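Local coordinates for protein endoglucanase (Humicola insolens, PDB 1DYS) that hydrolyses internal beta-1,4-glucosidic bonds of cellulose as a glycoside hydrolase of family 6, and takes part in the recycling of plant biomass, at residues Q169-A172 with H176-L179; N4-R9 with Q131-L136; A37-Y42 with Q340-E345; S19-T24 with K41-K46. All blocks are in the same frame, centred on the assembly; numbering follows the deposited sequence. Where two conformers were deposited one is given.

Overall arrangement
The chain starts with residues 4-9, which are met much later by strand 132-136, closing interaction 2. Within that loop, helices 15-29 and 34-46 come together in interaction 4. The same helix 34-46 supplies residues 37-42 to interaction 3, whose partner, 340-345, is almost at the C terminus. Interactions 2 and 3 therefore cross, and Lys41 and Tyr42 belong to both interactions 3 and 4. Interaction 1 is a short, local closure at 169-179, lying within the long loop of interaction 3. Interactions 1 and 2 meet on neighbouring strands of the parallel sheet. Interactions 3 and 4, with centres 10 Å apart, tie the C-terminal tail and helices 15-29 and 34-46 together.

Interaction 1: Q169-A172 with H176-L179; sequences QLQA and HLYL
Leu170 and Leu177 both carry CG opposite the carbonyl carbon, with chi1 at -67° and -58°. Each branch is thus set beside its own backbone N, and the two side chains meet at about a right angle. Gln171 adds a bend at chi2 (-63°), which turns its amide back toward Leu177 although its CB points away. The methyl groups of Leu177 do most of the touching. Leu177 CD2 rests against Leu170 CB at 3.9 Å. Leu177 CD1 reaches the backbone, 3.5 Å from Leu170 O, and lies 3.9 Å from Gln171 NE2. Leu170 CD1 adds a looser contact, 4.2 Å from Leu177 CD2. No hydrogen bond joins the two segments, so the contact is apolar packing against a carbonyl and an amide.

This is the loop between helix 150-169 and strand 175-180. Together with the preceding strand 132-136 it completes a beta-alpha-beta crossover in the parallel sheet of the distorted alpha/beta barrel of family 6. Leu177 lies on the helix-facing side of the strand and also touches Val134 of the neighbouring strand, while Leu170 is wedged between strand 175-180 and helix 108-126, where it meets Ala121.

The amide of Gln171 is held at both ends by partners elsewhere. Its OE1 accepts from the backbone N of Lys212, and its NE2 donates to the carbonyl O of Ile167, in the last turns of the helix. These bonds fix the amide while its nitrogen lies close to the Leu177 methyl.

Interaction 2: N4-R9 with Q131-L136; sequences NPFSGR and QFAVIL
Phe6 and Arg9, from the N-terminal segment, meet Ala133 and Gln131 at the start of strand 132-136. The segment lies at the N-terminal end of the strands of the distorted alpha/beta barrel of family 6 and sends Phe6 inside. It is built from two beta turns, type I from Asn4 to Ser7 and type II from Phe6 to Arg9, with Gly8 at positive phi in the second.

The apolar part is one methyl against one ring. Ala133 CB approaches Phe6 CZ obliquely at 3.5 Å. The ring also touches Ile80, Tyr178, Ala305 and Val307, so it packs on several barrel strands.

The second part is a flat stack. The guanidinium of Arg9 and the amide of Gln131 are 12° from parallel. Gln131 CG sits over the centre of the guanidinium, 3.6 Å from Arg9 CZ, and Gln131 CD lies 3.8 Å from Arg9 NH2. The bend of Gln131 at chi2 (-77°) lays its amide nearly flat over the guanidinium. His176 NE2 is hydrogen-bonded to Gln131 OE1, which steadies the amide.

The hydrogen bonds belong to the N-terminal segment, one of them reaching Asp304. Arg9 NH1 donates to Pro5 O at 3.0 Å, with the acceptor in the guanidinium plane. Were Arg9 an alanine, Pro5 O would probably lose this donor and one face of the Gln131 amide its cover. Asn4 ND2 is hydrogen-bonded to Asp304 O, on strand 303-307. The other end of the same amide makes an Asx turn: Phe6 N donates to Asn4 OD1 at 2.8 Å, from above the carbonyl plane.

Interaction 3: A37-Y42 with Q340-E345; sequences AAKVKY and QNAHDE
The ring of Tyr42 has the backbone O of Glu345 over one face, 3.7 Å from Tyr42 CZ. Its CG stands opposite the backbone N (chi1 178°), and this sends the ring out from the helix to meet that carbonyl. At the edge of the His343 ring, Glu345 CA lies in plane. Glu345 N donates to His343 ND1 at 3.1 Å in a nearly straight bond, tilted somewhat from the ring plane. This bond links two residues of the tail beside the tyrosine.

Lys39 makes the polar part. Its chain is bent at chi3 (81°), and Lys39 NZ donates to water 1 at 2.7 Å. The water lies 3.0 Å from Gln340 O and 2.9 Å from Ala342 O, placed to bridge to these carbonyls. NZ is also hydrogen-bonded to Asn36 OD1 and weakly to Thr339 O. Gln340 O and Thr339 O belong to the C-terminal end of helix 332-340, whose dipole would probably stabilise the positive charge. Lys39 CE packs loosely on Ala342 CB, at 4.2 Å.

The tail after helix 332-340 thus lies against one side of helix 34-46, while Val40 of that helix packs on Leu21 and Thr24 of helix 15-29.

Interaction 4: S19-T24 with K41-K46; sequences SKLDQT and KYVQEK
Gln44 reaches across from helix 34-46 and gives Asp22 a straight hydrogen bond. Gln44 NE2 donates to Asp22 OD1 at 2.9 Å, with an angle of 174° at the hydrogen. The acceptor lies in the amide plane of Gln44, and OD1 uses its anti lone pair, away from the other oxygen. The Gln44 chain is extended beyond CG (chi2 179°), which carries the amide across to Asp22. Nearer its backbone, Gln44 packs its CG 3.8 Å from Leu21 CB. Leu21 CD1 meets Val43 CG1 at 3.6 Å, with the two side chains crossing at about a right angle.

Segments 19-24 and 41-46 run antiparallel (170°), their axes 9.5 Å apart at closest approach, which brings these side chains together. Their helices make a helical hairpin, joined by the short link between 29 and 34. Ser18 OG is hydrogen-bonded to Gln44 O and adds a tie at the end of helix 34-46. Next to Leu21 in sequence, Lys20 forms a salt bridge with Glu314, a residue that probably binds substrate. On another side of helix 34-46, Glu45 forms salt bridges with Lys46 and, long and weakly hydrogen-bonded, with Lys41.

With a leucine in place of Gln44, Asp22 OD1 is likely to lose its amide donor. A neutral amide thus meets a carboxylate beside an apolar seam, and the arrangement is likely to favour a charged Asp22.

Interaction 1: Q169-A172 with H176-L179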
loop_
_atom_site.group_PDB
_atom_site.type_symbol
_atom_site.label_atom_id
_atom_site.label_comp_id
_atom_site.label_asym_id
_atom_site.label_seq_id
_atom_site.Cartn_x
_atom_site.Cartn_y
_atom_site.Cartn_z
ATOM N N GLN A 169 4.272 1.116 26.658
ATOM C CA GLN A 169 3.367 -0.014 26.722
ATOM C C GLN A 169 3.996 -1.397 26.570
ATOM O O GLN A 169 3.288 -2.391 26.721
ATOM C CB GLN A 169 2.305 0.086 25.605
ATOM C CG GLN A 169 1.271 1.178 25.902
ATOM C CD GLN A 169 0.279 0.582 26.890
ATOM O OE1 GLN A 169 -0.321 -0.483 26.672
ATOM N NE2 GLN A 169 0.167 1.229 28.040
ATOM N N LEU A 170 5.281 -1.473 26.253
ATOM C CA LEU A 170 5.943 -2.729 25.968
ATOM C C LEU A 170 7.081 -3.041 26.917
ATOM O O LEU A 170 8.166 -3.481 26.527
ATOM C CB LEU A 170 6.484 -2.664 24.511
ATOM C CG LEU A 170 5.326 -2.619 23.501
ATOM C CD1 LEU A 170 5.869 -2.255 22.106
ATOM C CD2 LEU A 170 4.553 -3.911 23.397
ATOM N N GLN A 171 6.882 -2.704 28.206
ATOM C CA GLN A 171 7.911 -3.032 29.198
ATOM C C GLN A 171 7.580 -4.387 29.825
ATOM O O GLN A 171 6.537 -4.503 30.475
ATOM C CB GLN A 171 7.903 -1.965 30.286
ATOM C CG GLN A 171 8.271 -0.566 29.903
ATOM C CD GLN A 171 9.695 -0.409 29.396
ATOM O OE1 GLN A 171 10.655 -0.655 30.125
ATOM N NE2 GLN A 171 9.809 0.011 28.150
ATOM N N ALA A 172 8.408 -5.399 29.623
ATOM C CA ALA A 172 8.183 -6.724 30.212
ATOM C C ALA A 172 9.498 -7.494 30.142
ATOM O O ALA A 172 10.321 -7.161 29.275
ATOM C CB ALA A 172 7.099 -7.485 29.492
ATOM N N HIS A 176 12.013 -7.375 24.354
ATOM C CA HIS A 176 13.273 -6.668 24.184
ATOM C C HIS A 176 13.174 -5.644 23.060
ATOM O O HIS A 176 12.933 -6.030 21.929
ATOM C CB HIS A 176 14.372 -7.701 23.889
ATOM C CG HIS A 176 14.290 -8.807 24.921
ATOM N ND1 HIS A 176 14.810 -8.645 26.198
ATOM C CD2 HIS A 176 13.693 -10.007 24.867
ATOM C CE1 HIS A 176 14.544 -9.768 26.860
ATOM N NE2 HIS A 176 13.879 -10.607 26.101
ATOM N N LEU A 177 13.226 -4.380 23.453
ATOM C CA LEU A 177 12.971 -3.308 22.491
ATOM C C LEU A 177 14.224 -2.770 21.868
ATOM O O LEU A 177 15.188 -2.426 22.541
ATOM C CB LEU A 177 12.188 -2.199 23.201
ATOM C CG LEU A 177 10.849 -2.617 23.818
ATOM C CD1 LEU A 177 10.228 -1.446 24.576
ATOM C CD2 LEU A 177 9.887 -3.131 22.758
ATOM N N TYR A 178 14.199 -2.646 20.527
ATOM C CA TYR A 178 15.297 -2.080 19.769
ATOM C C TYR A 178 14.733 -0.930 18.959
ATOM O O TYR A 178 13.924 -1.116 18.037
ATOM C CB TYR A 178 15.923 -3.164 18.874
ATOM C CG TYR A 178 16.663 -4.267 19.634
ATOM C CD1 TYR A 178 18.010 -4.077 19.953
ATOM C CD2 TYR A 178 16.037 -5.425 20.016
ATOM C CE1 TYR A 178 18.717 -5.073 20.618
ATOM C CE2 TYR A 178 16.712 -6.416 20.709
ATOM C CZ TYR A 178 18.041 -6.221 21.003
ATOM O OH TYR A 178 18.668 -7.244 21.670
ATOM N N LEU A 179 15.087 0.299 19.286
ATOM C CA LEU A 179 14.613 1.513 18.621
ATOM C C LEU A 179 15.419 1.771 17.366
ATOM O O LEU A 179 16.657 1.828 17.376
ATOM C CB LEU A 179 14.661 2.665 19.645
ATOM C CG LEU A 179 14.257 4.049 19.188
ATOM C CD1 LEU A 179 12.801 4.056 18.719
ATOM C CD2 LEU A 179 14.447 5.049 20.341
#

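Interaction 2: N4-R9 with Q131-L136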
loop_
_atom_site.group_PDB
_atom_site.type_symbol
_atom_site.label_atom_id
_atom_site.label_comp_id
_atom_site.label_asym_id
_atom_site.label_seq_id
_atom_site.Cartn_x
_atom_site.Cartn_y
_atom_site.Cartn_z
ATOM N N ASN A 4 22.280 -10.407 26.731
ATOM C CA ASN A 4 21.855 -10.241 25.323
ATOM C C ASN A 4 20.702 -11.208 25.186
ATOM O O ASN A 4 20.744 -12.411 25.454
ATOM C CB ASN A 4 23.041 -10.542 24.432
ATOM C CG ASN A 4 22.737 -10.899 22.990
ATOM O OD1 ASN A 4 21.587 -10.772 22.568
ATOM N ND2 ASN A 4 23.750 -11.346 22.256
ATOM N N PRO A 5 19.548 -10.716 24.762
ATOM C CA PRO A 5 18.359 -11.552 24.650
ATOM C C PRO A 5 18.427 -12.640 23.599
ATOM O O PRO A 5 17.595 -13.558 23.565
ATOM C CB PRO A 5 17.184 -10.595 24.394
ATOM C CG PRO A 5 17.852 -9.304 24.044
ATOM C CD PRO A 5 19.303 -9.310 24.467
ATOM N N PHE A 6 19.372 -12.558 22.657
ATOM C CA PHE A 6 19.484 -13.525 21.579
ATOM C C PHE A 6 20.416 -14.689 21.974
ATOM O O PHE A 6 20.478 -15.672 21.268
ATOM C CB PHE A 6 20.014 -12.868 20.308
ATOM C CG PHE A 6 19.023 -11.934 19.658
ATOM C CD1 PHE A 6 18.938 -10.592 20.032
ATOM C CD2 PHE A 6 18.173 -12.416 18.685
ATOM C CE1 PHE A 6 18.037 -9.733 19.429
ATOM C CE2 PHE A 6 17.229 -11.591 18.104
ATOM C CZ PHE A 6 17.186 -10.258 18.477
ATOM N N SER A 7 21.194 -14.472 23.021
ATOM C CA SER A 7 22.122 -15.485 23.531
ATOM C C SER A 7 21.465 -16.839 23.731
ATOM O O SER A 7 20.489 -17.047 24.465
ATOM C CB SER A 7 22.688 -15.015 24.883
ATOM O OG SER A 7 24.032 -15.445 25.045
ATOM N N GLY A 8 21.979 -17.844 23.021
ATOM C CA GLY A 8 21.516 -19.196 23.043
ATOM C C GLY A 8 20.159 -19.436 22.407
ATOM O O GLY A 8 19.605 -20.525 22.484
ATOM N N ARG A 9 19.628 -18.437 21.699
ATOM C CA ARG A 9 18.337 -18.557 21.036
ATOM C C ARG A 9 18.489 -18.591 19.521
ATOM O O ARG A 9 19.540 -18.281 18.990
ATOM C CB ARG A 9 17.425 -17.411 21.507
ATOM C CG ARG A 9 16.994 -17.590 22.947
ATOM C CD ARG A 9 15.982 -16.573 23.464
ATOM N NE ARG A 9 15.589 -16.962 24.826
ATOM C CZ ARG A 9 15.754 -16.245 25.924
ATOM N NH1 ARG A 9 16.305 -15.043 25.854
ATOM N NH2 ARG A 9 15.339 -16.762 27.081
ATOM N N GLN A 131 9.801 -15.292 23.911
ATOM C CA GLN A 131 10.687 -14.127 23.936
ATOM C C GLN A 131 10.515 -13.289 22.661
ATOM O O GLN A 131 10.494 -13.925 21.597
ATOM C CB GLN A 131 12.173 -14.576 24.044
ATOM C CG GLN A 131 12.376 -15.265 25.412
ATOM C CD GLN A 131 12.467 -14.292 26.566
ATOM O OE1 GLN A 131 13.079 -13.223 26.484
ATOM N NE2 GLN A 131 11.808 -14.638 27.678
ATOM N N PHE A 132 10.475 -11.969 22.784
ATOM C CA PHE A 132 10.292 -11.128 21.614
ATOM C C PHE A 132 11.380 -10.075 21.484
ATOM O O PHE A 132 11.801 -9.451 22.461
ATOM C CB PHE A 132 8.959 -10.341 21.729
ATOM C CG PHE A 132 7.708 -11.170 21.726
ATOM C CD1 PHE A 132 7.078 -11.607 20.570
ATOM C CD2 PHE A 132 7.185 -11.614 22.941
ATOM C CE1 PHE A 132 5.955 -12.381 20.622
ATOM C CE2 PHE A 132 6.074 -12.433 22.987
ATOM C CZ PHE A 132 5.413 -12.804 21.827
ATOM N N ALA A 133 11.820 -9.874 20.242
ATOM C CA ALA A 133 12.664 -8.748 19.903
ATOM C C ALA A 133 11.820 -7.824 18.990
ATOM O O ALA A 133 11.392 -8.287 17.935
ATOM C CB ALA A 133 13.911 -9.068 19.099
ATOM N N VAL A 134 11.541 -6.636 19.497
ATOM C CA VAL A 134 10.659 -5.755 18.721
ATOM C C VAL A 134 11.463 -4.573 18.247
ATOM O O VAL A 134 12.037 -3.790 18.987
ATOM C CB VAL A 134 9.462 -5.259 19.575
ATOM C CG1 VAL A 134 8.615 -4.273 18.777
ATOM C CG2 VAL A 134 8.649 -6.435 20.075
ATOM N N ILE A 135 11.479 -4.359 16.922
ATOM C CA ILE A 135 12.087 -3.237 16.299
ATOM C C ILE A 135 11.013 -2.149 16.231
ATOM O O ILE A 135 9.921 -2.369 15.717
ATOM C CB ILE A 135 12.662 -3.559 14.918
ATOM C CG1 ILE A 135 13.924 -4.399 15.159
ATOM C CG2 ILE A 135 12.909 -2.276 14.132
ATOM C CD1 ILE A 135 14.650 -4.783 13.867
ATOM N N LEU A 136 11.404 -1.009 16.794
ATOM C CA LEU A 136 10.439 0.062 16.835
ATOM C C LEU A 136 10.667 1.101 15.746
ATOM O O LEU A 136 11.607 1.869 15.681
ATOM C CB LEU A 136 10.474 0.826 18.160
ATOM C CG LEU A 136 10.269 -0.026 19.410
ATOM C CD1 LEU A 136 10.811 0.752 20.594
ATOM C CD2 LEU A 136 8.799 -0.387 19.549
#

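Interaction 3: A37-Y42 with Q340-E345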
loop_
_atom_site.group_PDB
_atom_site.type_symbol
_atom_site.label_atom_id
_atom_site.label_comp_id
_atom_site.label_asym_id
_atom_site.label_seq_id
_atom_site.Cartn_x
_atom_site.Cartn_y
_atom_site.Cartn_z
ATOM N N ALA A 37 18.443 -24.086 -5.636
ATOM C CA ALA A 37 17.176 -24.513 -5.051
ATOM C C ALA A 37 17.406 -24.906 -3.588
ATOM O O ALA A 37 16.617 -24.592 -2.705
ATOM C CB ALA A 37 16.610 -25.714 -5.812
ATOM N N ALA A 38 18.539 -25.552 -3.341
ATOM C CA ALA A 38 18.928 -26.001 -2.008
ATOM C C ALA A 38 19.232 -24.798 -1.110
ATOM O O ALA A 38 18.915 -24.834 0.080
ATOM C CB ALA A 38 20.168 -26.883 -2.123
ATOM N N LYS A 39 19.844 -23.779 -1.705
ATOM C CA LYS A 39 20.096 -22.540 -0.935
ATOM C C LYS A 39 18.750 -21.909 -0.553
ATOM O O LYS A 39 18.679 -21.410 0.594
ATOM C CB LYS A 39 20.919 -21.635 -1.856
ATOM C CG LYS A 39 22.389 -21.970 -1.827
ATOM C CD LYS A 39 23.207 -21.480 -2.997
ATOM C CE LYS A 39 23.608 -20.025 -2.895
ATOM N NZ LYS A 39 24.307 -19.588 -4.159
ATOM N N VAL A 40 17.772 -21.869 -1.445
ATOM C CA VAL A 40 16.452 -21.353 -1.068
ATOM C C VAL A 40 15.868 -22.161 0.087
ATOM O O VAL A 40 15.370 -21.617 1.086
ATOM C CB VAL A 40 15.481 -21.286 -2.268
ATOM C CG1 VAL A 40 14.127 -20.759 -1.777
ATOM C CG2 VAL A 40 16.019 -20.362 -3.366
ATOM N N LYS A 41 15.905 -23.515 -0.009
ATOM C CA LYS A 41 15.360 -24.332 1.093
ATOM C C LYS A 41 16.082 -24.085 2.412
ATOM O O LYS A 41 15.473 -24.120 3.483
ATOM C CB LYS A 41 15.376 -25.822 0.706
ATOM C CG LYS A 41 14.389 -26.645 1.538
ATOM C CD LYS A 41 13.878 -27.831 0.719
ATOM C CE LYS A 41 14.100 -29.141 1.445
ATOM N NZ LYS A 41 13.151 -29.373 2.563
ATOM N N TYR A 42 17.357 -23.766 2.392
ATOM C CA TYR A 42 18.167 -23.435 3.560
ATOM C C TYR A 42 17.537 -22.182 4.190
ATOM O O TYR A 42 17.189 -22.236 5.358
ATOM C CB TYR A 42 19.641 -23.174 3.275
ATOM C CG TYR A 42 20.522 -22.791 4.443
ATOM C CD1 TYR A 42 20.549 -21.521 4.968
ATOM C CD2 TYR A 42 21.359 -23.738 5.036
ATOM C CE1 TYR A 42 21.353 -21.166 6.037
ATOM C CE2 TYR A 42 22.185 -23.395 6.102
ATOM C CZ TYR A 42 22.179 -22.114 6.599
ATOM O OH TYR A 42 22.997 -21.794 7.663
ATOM N N GLN A 340 21.575 -16.540 -5.718
ATOM C CA GLN A 340 22.864 -16.712 -6.414
ATOM C C GLN A 340 23.999 -15.925 -5.787
ATOM O O GLN A 340 25.167 -16.353 -5.875
ATOM C CB GLN A 340 22.721 -16.263 -7.879
ATOM C CG GLN A 340 21.658 -16.967 -8.667
ATOM C CD GLN A 340 21.393 -16.407 -10.047
ATOM O OE1 GLN A 340 21.895 -16.947 -11.029
ATOM N NE2 GLN A 340 20.612 -15.337 -10.138
ATOM N N ASN A 341 23.803 -14.747 -5.192
ATOM C CA ASN A 341 24.851 -13.949 -4.574
ATOM C C ASN A 341 24.901 -14.087 -3.054
ATOM O O ASN A 341 25.599 -13.292 -2.405
ATOM C CB ASN A 341 24.685 -12.470 -4.914
ATOM C CG ASN A 341 24.940 -12.254 -6.396
ATOM O OD1 ASN A 341 26.086 -12.262 -6.856
ATOM N ND2 ASN A 341 23.871 -12.058 -7.146
ATOM N N ALA A 342 24.236 -15.132 -2.561
ATOM C CA ALA A 342 24.195 -15.283 -1.094
ATOM C C ALA A 342 25.542 -15.495 -0.414
ATOM O O ALA A 342 26.498 -16.046 -0.948
ATOM C CB ALA A 342 23.266 -16.412 -0.697
ATOM N N HIS A 343 25.505 -15.108 0.853
ATOM C CA HIS A 343 26.606 -15.319 1.799
ATOM C C HIS A 343 26.928 -16.808 1.787
ATOM O O HIS A 343 26.035 -17.638 1.680
ATOM C CB HIS A 343 26.119 -14.980 3.210
ATOM C CG HIS A 343 27.219 -14.916 4.213
ATOM N ND1 HIS A 343 27.698 -16.031 4.869
ATOM C CD2 HIS A 343 27.930 -13.856 4.670
ATOM C CE1 HIS A 343 28.670 -15.639 5.684
ATOM N NE2 HIS A 343 28.820 -14.323 5.607
ATOM N N ASP A 344 28.240 -17.087 1.937
ATOM C CA ASP A 344 28.697 -18.477 1.919
ATOM C C ASP A 344 28.064 -19.432 2.905
ATOM O O ASP A 344 27.964 -20.654 2.654
ATOM C CB ASP A 344 30.206 -18.539 2.222
ATOM C CG ASP A 344 31.087 -18.110 1.078
ATOM O OD1 ASP A 344 30.603 -17.996 -0.066
ATOM O OD2 ASP A 344 32.288 -17.886 1.340
ATOM N N GLU A 345 27.550 -18.980 4.048
ATOM C CA GLU A 345 26.840 -19.880 4.949
ATOM C C GLU A 345 25.628 -20.559 4.314
ATOM O O GLU A 345 25.298 -21.692 4.662
ATOM C CB GLU A 345 26.422 -19.139 6.238
ATOM C CG GLU A 345 27.698 -18.595 6.877
ATOM C CD GLU A 345 27.639 -18.470 8.382
ATOM O OE1 GLU A 345 26.522 -18.356 8.924
ATOM O OE2 GLU A 345 28.733 -18.497 8.980
HETATM O O HOH W 1 26.080 -17.709 -3.347
#

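Interaction 4: S19-T24 with K41-K46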
loop_
_atom_site.group_PDB
_atom_site.type_symbol
_atom_site.label_atom_id
_atom_site.label_comp_id
_atom_site.label_asym_id
_atom_site.label_seq_id
_atom_site.Cartn_x
_atom_site.Cartn_y
_atom_site.Cartn_z
ATOM N N SER A 19 6.982 -19.279 2.825
ATOM C CA SER A 19 6.031 -19.729 1.810
ATOM C C SER A 19 6.269 -19.065 0.458
ATOM O O SER A 19 6.270 -19.712 -0.597
ATOM C CB SER A 19 4.588 -19.496 2.297
ATOM O OG SER A 19 4.328 -20.294 3.426
ATOM N N LYS A 20 6.522 -17.750 0.501
ATOM C CA LYS A 20 6.760 -17.003 -0.723
ATOM C C LYS A 20 8.023 -17.469 -1.442
ATOM O O LYS A 20 8.066 -17.543 -2.673
ATOM C CB LYS A 20 6.867 -15.509 -0.407
ATOM C CG LYS A 20 5.566 -14.971 0.212
ATOM C CD LYS A 20 5.764 -13.477 0.368
ATOM C CE LYS A 20 4.916 -12.817 1.401
ATOM N NZ LYS A 20 5.073 -11.337 1.354
ATOM N N LEU A 21 9.036 -17.869 -0.705
ATOM C CA LEU A 21 10.283 -18.380 -1.249
ATOM C C LEU A 21 10.113 -19.699 -1.994
ATOM O O LEU A 21 11.003 -20.048 -2.770
ATOM C CB LEU A 21 11.317 -18.603 -0.130
ATOM C CG LEU A 21 11.975 -17.289 0.265
ATOM C CD1 LEU A 21 12.752 -17.426 1.583
ATOM C CD2 LEU A 21 12.910 -16.742 -0.813
ATOM N N ASP A 22 9.030 -20.410 -1.689
ATOM C CA ASP A 22 8.798 -21.643 -2.468
ATOM C C ASP A 22 8.780 -21.344 -3.958
ATOM O O ASP A 22 9.318 -22.112 -4.771
ATOM C CB ASP A 22 7.522 -22.362 -2.041
ATOM C CG ASP A 22 7.750 -23.862 -2.026
ATOM O OD1 ASP A 22 8.673 -24.268 -1.290
ATOM O OD2 ASP A 22 7.023 -24.595 -2.747
ATOM N N GLN A 23 8.226 -20.190 -4.371
ATOM C CA GLN A 23 8.249 -19.822 -5.783
ATOM C C GLN A 23 9.680 -19.771 -6.288
ATOM O O GLN A 23 9.991 -20.235 -7.394
ATOM C CB GLN A 23 7.596 -18.444 -5.988
ATOM C CG GLN A 23 7.630 -17.998 -7.445
ATOM C CD GLN A 23 6.768 -16.780 -7.711
ATOM O OE1 GLN A 23 6.682 -16.335 -8.863
ATOM N NE2 GLN A 23 6.123 -16.221 -6.702
ATOM N N THR A 24 10.594 -19.227 -5.456
ATOM C CA THR A 24 11.991 -19.112 -5.870
ATOM C C THR A 24 12.631 -20.476 -6.013
ATOM O O THR A 24 13.370 -20.753 -6.950
ATOM C CB THR A 24 12.803 -18.238 -4.871
ATOM O OG1 THR A 24 11.981 -17.105 -4.522
ATOM C CG2 THR A 24 14.085 -17.723 -5.482
ATOM N N LYS A 41 15.905 -23.515 -0.009
ATOM C CA LYS A 41 15.360 -24.332 1.093
ATOM C C LYS A 41 16.082 -24.085 2.412
ATOM O O LYS A 41 15.473 -24.120 3.483
ATOM C CB LYS A 41 15.376 -25.822 0.706
ATOM C CG LYS A 41 14.389 -26.645 1.538
ATOM C CD LYS A 41 13.878 -27.831 0.719
ATOM C CE LYS A 41 14.100 -29.141 1.445
ATOM N NZ LYS A 41 13.151 -29.373 2.563
ATOM N N TYR A 42 17.357 -23.766 2.392
ATOM C CA TYR A 42 18.167 -23.435 3.560
ATOM C C TYR A 42 17.537 -22.182 4.190
ATOM O O TYR A 42 17.189 -22.236 5.358
ATOM C CB TYR A 42 19.641 -23.174 3.275
ATOM C CG TYR A 42 20.522 -22.791 4.443
ATOM C CD1 TYR A 42 20.549 -21.521 4.968
ATOM C CD2 TYR A 42 21.359 -23.738 5.036
ATOM C CE1 TYR A 42 21.353 -21.166 6.037
ATOM C CE2 TYR A 42 22.185 -23.395 6.102
ATOM C CZ TYR A 42 22.179 -22.114 6.599
ATOM O OH TYR A 42 22.997 -21.794 7.663
ATOM N N VAL A 43 17.341 -21.168 3.345
ATOM C CA VAL A 43 16.680 -19.968 3.900
ATOM C C VAL A 43 15.301 -20.302 4.420
ATOM O O VAL A 43 14.862 -19.764 5.453
ATOM C CB VAL A 43 16.625 -18.845 2.838
ATOM C CG1 VAL A 43 15.899 -17.592 3.343
ATOM C CG2 VAL A 43 18.038 -18.518 2.393
ATOM N N GLN A 44 14.511 -21.136 3.717
ATOM C CA GLN A 44 13.156 -21.438 4.135
ATOM C C GLN A 44 13.007 -22.081 5.516
ATOM O O GLN A 44 12.041 -21.802 6.232
ATOM C CB GLN A 44 12.460 -22.410 3.138
ATOM C CG GLN A 44 12.065 -21.718 1.839
ATOM C CD GLN A 44 11.415 -22.715 0.889
ATOM O OE1 GLN A 44 12.081 -23.642 0.442
ATOM N NE2 GLN A 44 10.131 -22.548 0.577
ATOM N N GLU A 45 13.960 -22.934 5.858
ATOM C CA GLU A 45 13.866 -23.686 7.100
ATOM C C GLU A 45 14.791 -23.215 8.186
ATOM O O GLU A 45 14.490 -23.491 9.359
ATOM C CB GLU A 45 14.231 -25.141 6.794
ATOM C CG GLU A 45 13.469 -25.742 5.640
ATOM C CD GLU A 45 13.340 -27.243 5.737
ATOM O OE1 GLU A 45 14.279 -27.891 6.243
ATOM O OE2 GLU A 45 12.308 -27.790 5.297
ATOM N N LYS A 46 15.918 -22.614 7.850
ATOM C CA LYS A 46 16.894 -22.302 8.875
ATOM C C LYS A 46 17.236 -20.855 9.091
ATOM O O LYS A 46 18.141 -20.601 9.908
ATOM C CB LYS A 46 18.210 -23.057 8.555
ATOM C CG LYS A 46 18.049 -24.564 8.690
ATOM C CD LYS A 46 18.718 -25.284 7.526
ATOM C CE LYS A 46 18.675 -26.787 7.734
ATOM N NZ LYS A 46 17.353 -27.424 7.438
#